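Local coordinates for RND efflux system, outer membrane lipoprotein, NodT family (Burkholderia mallei, PDB 6U94) that probably serves as the outer-membrane channel of a tripartite RND efflux system, letting substrates leave the cell, at residues L183-Q194 with Q427-V438. Numbering follows the deposited sequence.
Sequences LLALAQDTLRSQ and QRQLFAAQQLLV
Leu183, Leu186, Ala187 and Thr190 pack against Phe431, Gln434 and Val438 in an antiparallel helix-helix contact that joins helix 156-203 to helix 421-454. The short segments run 167° apart in direction with axes 10.3 Å from each other, and 468 Å² is buried between them. Phe431 fills the middle: with CG anti to the backbone N (chi1 -179°), its ring reaches across to the other helix. Thr190 lays its methyl over one face in a CH-pi contact, CG2 lying 3.9 Å from the centroid of the Phe431 ring and 9° off the normal. That threonine is held by its hydroxyl, since Thr190 OG1 donates to Leu186 O at 3.0 Å, a carbonyl that also accepts the helical bond from Thr190 N on the opposite face of its plane. The long paired helices are consistent with the alpha-helical barrel that outer membrane factors such as TolC form as trimers; helix 211-247 also touches Leu183 and Gln194, while helix 362-415 packs on Ala433. At the edge of the ring, Leu186 CG meets Phe431 CE1 at 3.8 Å, and Leu186 CD2 rests 3.6 Å from Gln434 CB. Further along, Leu183 CG lies 3.7 Å from Val438 CG1, the two branched side chains overlapping alongside one another. Toward the other end, Gln194 and Gln427 reach for each other across the gap between the helices and meet through their side chains.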
# COMPACT_ATOMS: atom_id res chain seq x y z
N LEU A 183 2.33 -8.84 -14.96
CA LEU A 183 2.92 -7.91 -15.92
C LEU A 183 3.86 -8.62 -16.88
O LEU A 183 3.85 -8.34 -18.08
CB LEU A 183 3.65 -6.80 -15.17
CG LEU A 183 2.74 -5.76 -14.51
CD1 LEU A 183 3.49 -4.93 -13.48
CD2 LEU A 183 2.12 -4.87 -15.58
N LEU A 184 4.66 -9.56 -16.37
CA LEU A 184 5.55 -10.32 -17.25
C LEU A 184 4.75 -11.18 -18.22
O LEU A 184 5.08 -11.25 -19.41
CB LEU A 184 6.49 -11.19 -16.42
CG LEU A 184 7.40 -12.10 -17.25
CD1 LEU A 184 8.33 -11.28 -18.13
CD2 LEU A 184 8.19 -13.05 -16.36
N ALA A 185 3.70 -11.84 -17.74
CA ALA A 185 2.87 -12.67 -18.61
C ALA A 185 2.18 -11.83 -19.67
O ALA A 185 2.07 -12.26 -20.83
CB ALA A 185 1.85 -13.44 -17.78
N LEU A 186 1.71 -10.64 -19.31
CA LEU A 186 1.12 -9.74 -20.29
C LEU A 186 2.14 -9.31 -21.33
O LEU A 186 1.85 -9.29 -22.53
CB LEU A 186 0.52 -8.53 -19.58
CG LEU A 186 0.01 -7.36 -20.42
CD1 LEU A 186 -1.18 -7.77 -21.28
CD2 LEU A 186 -0.35 -6.19 -19.52
N ALA A 187 3.35 -8.97 -20.89
CA ALA A 187 4.39 -8.54 -21.82
C ALA A 187 4.84 -9.68 -22.73
O ALA A 187 5.28 -9.43 -23.86
CB ALA A 187 5.59 -7.97 -21.06
N GLN A 188 4.76 -10.92 -22.25
CA GLN A 188 5.15 -12.06 -23.08
C GLN A 188 4.07 -12.41 -24.10
O GLN A 188 4.38 -12.73 -25.25
CB GLN A 188 5.46 -13.27 -22.19
CG GLN A 188 6.76 -13.13 -21.42
CD GLN A 188 6.96 -14.26 -20.42
OE1 GLN A 188 6.00 -14.82 -19.89
NE2 GLN A 188 8.22 -14.60 -20.15
N ASP A 189 2.80 -12.35 -23.70
CA ASP A 189 1.71 -12.54 -24.65
C ASP A 189 1.74 -11.47 -25.74
O ASP A 189 1.58 -11.78 -26.92
CB ASP A 189 0.36 -12.52 -23.93
CG ASP A 189 0.21 -13.67 -22.96
OD1 ASP A 189 1.04 -14.60 -23.00
OD2 ASP A 189 -0.75 -13.65 -22.15
N THR A 190 1.96 -10.21 -25.35
CA THR A 190 2.11 -9.15 -26.33
C THR A 190 3.30 -9.41 -27.25
O THR A 190 3.22 -9.17 -28.46
CB THR A 190 2.26 -7.80 -25.62
OG1 THR A 190 1.08 -7.53 -24.84
CG2 THR A 190 2.47 -6.68 -26.62
N LEU A 191 4.40 -9.91 -26.69
CA LEU A 191 5.58 -10.18 -27.49
C LEU A 191 5.31 -11.24 -28.55
O LEU A 191 5.77 -11.11 -29.70
CB LEU A 191 6.74 -10.61 -26.58
CG LEU A 191 8.10 -10.88 -27.21
CD1 LEU A 191 8.57 -9.69 -28.02
CD2 LEU A 191 9.12 -11.22 -26.13
N ARG A 192 4.57 -12.29 -28.20
CA ARG A 192 4.31 -13.37 -29.15
C ARG A 192 3.34 -12.93 -30.24
O ARG A 192 3.53 -13.27 -31.41
CB ARG A 192 3.77 -14.60 -28.42
N SER A 193 2.31 -12.17 -29.87
CA SER A 193 1.36 -11.69 -30.87
C SER A 193 2.02 -10.70 -31.83
O SER A 193 1.74 -10.73 -33.04
CB SER A 193 0.16 -11.04 -30.19
OG SER A 193 -0.54 -11.98 -29.39
N GLN A 194 2.89 -9.84 -31.32
CA GLN A 194 3.53 -8.84 -32.18
C GLN A 194 4.60 -9.46 -33.07
O GLN A 194 4.89 -8.92 -34.15
CB GLN A 194 4.11 -7.71 -31.34
CG GLN A 194 3.06 -6.90 -30.61
CD GLN A 194 1.90 -6.50 -31.50
OE1 GLN A 194 0.73 -6.70 -31.15
NE2 GLN A 194 2.20 -5.93 -32.66
N GLN A 427 -2.87 -0.76 -30.88
CA GLN A 427 -2.21 -1.80 -30.10
C GLN A 427 -1.27 -1.19 -29.07
O GLN A 427 -1.21 -1.64 -27.92
CB GLN A 427 -1.45 -2.75 -31.02
CG GLN A 427 -0.74 -3.90 -30.32
CD GLN A 427 0.63 -3.52 -29.78
OE1 GLN A 427 1.24 -2.54 -30.23
NE2 GLN A 427 1.12 -4.28 -28.81
N ARG A 428 -0.52 -0.16 -29.46
CA ARG A 428 0.43 0.48 -28.55
C ARG A 428 -0.30 1.14 -27.38
O ARG A 428 0.19 1.11 -26.24
CB ARG A 428 1.28 1.49 -29.32
CG ARG A 428 1.48 2.82 -28.62
CD ARG A 428 2.15 3.84 -29.53
NE ARG A 428 1.18 4.70 -30.21
CZ ARG A 428 1.52 5.75 -30.95
NH1 ARG A 428 2.80 6.06 -31.12
NH2 ARG A 428 0.58 6.49 -31.52
N GLN A 429 -1.47 1.73 -27.63
CA GLN A 429 -2.26 2.30 -26.54
C GLN A 429 -2.90 1.21 -25.70
O GLN A 429 -3.04 1.37 -24.48
CB GLN A 429 -3.33 3.23 -27.09
CG GLN A 429 -2.80 4.53 -27.67
CD GLN A 429 -3.92 5.48 -28.06
OE1 GLN A 429 -5.06 5.33 -27.62
NE2 GLN A 429 -3.60 6.45 -28.90
N LEU A 430 -3.29 0.09 -26.32
CA LEU A 430 -3.91 -1.00 -25.57
C LEU A 430 -2.92 -1.63 -24.61
O LEU A 430 -3.23 -1.84 -23.43
CB LEU A 430 -4.48 -2.04 -26.54
CG LEU A 430 -5.05 -3.32 -25.92
CD1 LEU A 430 -6.25 -3.00 -25.04
CD2 LEU A 430 -5.43 -4.31 -27.01
N PHE A 431 -1.71 -1.94 -25.09
CA PHE A 431 -0.71 -2.57 -24.25
C PHE A 431 -0.28 -1.65 -23.11
O PHE A 431 -0.00 -2.12 -22.00
CB PHE A 431 0.50 -2.99 -25.09
CG PHE A 431 1.58 -3.66 -24.31
CD1 PHE A 431 1.29 -4.70 -23.45
CD2 PHE A 431 2.91 -3.27 -24.45
CE1 PHE A 431 2.29 -5.33 -22.72
CE2 PHE A 431 3.91 -3.89 -23.74
CZ PHE A 431 3.60 -4.92 -22.87
N ALA A 432 -0.23 -0.34 -23.35
CA ALA A 432 0.09 0.59 -22.28
C ALA A 432 -1.02 0.63 -21.24
O ALA A 432 -0.75 0.72 -20.03
CB ALA A 432 0.35 1.98 -22.84
N ALA A 433 -2.28 0.55 -21.68
CA ALA A 433 -3.40 0.60 -20.75
C ALA A 433 -3.51 -0.69 -19.94
O ALA A 433 -3.93 -0.65 -18.78
CB ALA A 433 -4.70 0.87 -21.50
N GLN A 434 -3.16 -1.83 -20.54
CA GLN A 434 -3.23 -3.09 -19.82
C GLN A 434 -2.18 -3.17 -18.72
O GLN A 434 -2.42 -3.74 -17.65
CB GLN A 434 -3.09 -4.26 -20.79
CG GLN A 434 -4.22 -4.38 -21.79
CD GLN A 434 -4.01 -5.52 -22.77
OE1 GLN A 434 -2.97 -5.61 -23.43
NE2 GLN A 434 -5.00 -6.40 -22.88
N GLN A 435 -0.99 -2.60 -18.97
CA GLN A 435 0.02 -2.54 -17.93
C GLN A 435 -0.42 -1.63 -16.79
O GLN A 435 -0.25 -1.97 -15.61
CB GLN A 435 1.35 -2.06 -18.51
CG GLN A 435 1.95 -3.01 -19.53
CD GLN A 435 3.10 -2.38 -20.30
OE1 GLN A 435 2.95 -2.00 -21.46
NE2 GLN A 435 4.26 -2.28 -19.66
N LEU A 436 -1.01 -0.47 -17.12
CA LEU A 436 -1.47 0.45 -16.09
C LEU A 436 -2.54 -0.17 -15.21
O LEU A 436 -2.63 0.15 -14.02
CB LEU A 436 -1.99 1.74 -16.72
CG LEU A 436 -1.06 2.95 -16.66
CD1 LEU A 436 -1.81 4.22 -16.98
CD2 LEU A 436 -0.40 3.04 -15.29
N LEU A 437 -3.38 -1.05 -15.77
CA LEU A 437 -4.44 -1.67 -14.98
C LEU A 437 -3.86 -2.50 -13.85
O LEU A 437 -4.38 -2.48 -12.72
CB LEU A 437 -5.33 -2.53 -15.88
CG LEU A 437 -6.42 -3.34 -15.18
CD1 LEU A 437 -7.34 -2.42 -14.39
CD2 LEU A 437 -7.21 -4.16 -16.19
N VAL A 438 -2.79 -3.26 -14.12
CA VAL A 438 -2.18 -4.09 -13.09
C VAL A 438 -1.61 -3.21 -11.98
O VAL A 438 -1.82 -3.47 -10.79
CB VAL A 438 -1.10 -5.00 -13.69
CG1 VAL A 438 -0.40 -5.79 -12.60
CG2 VAL A 438 -1.72 -5.94 -14.71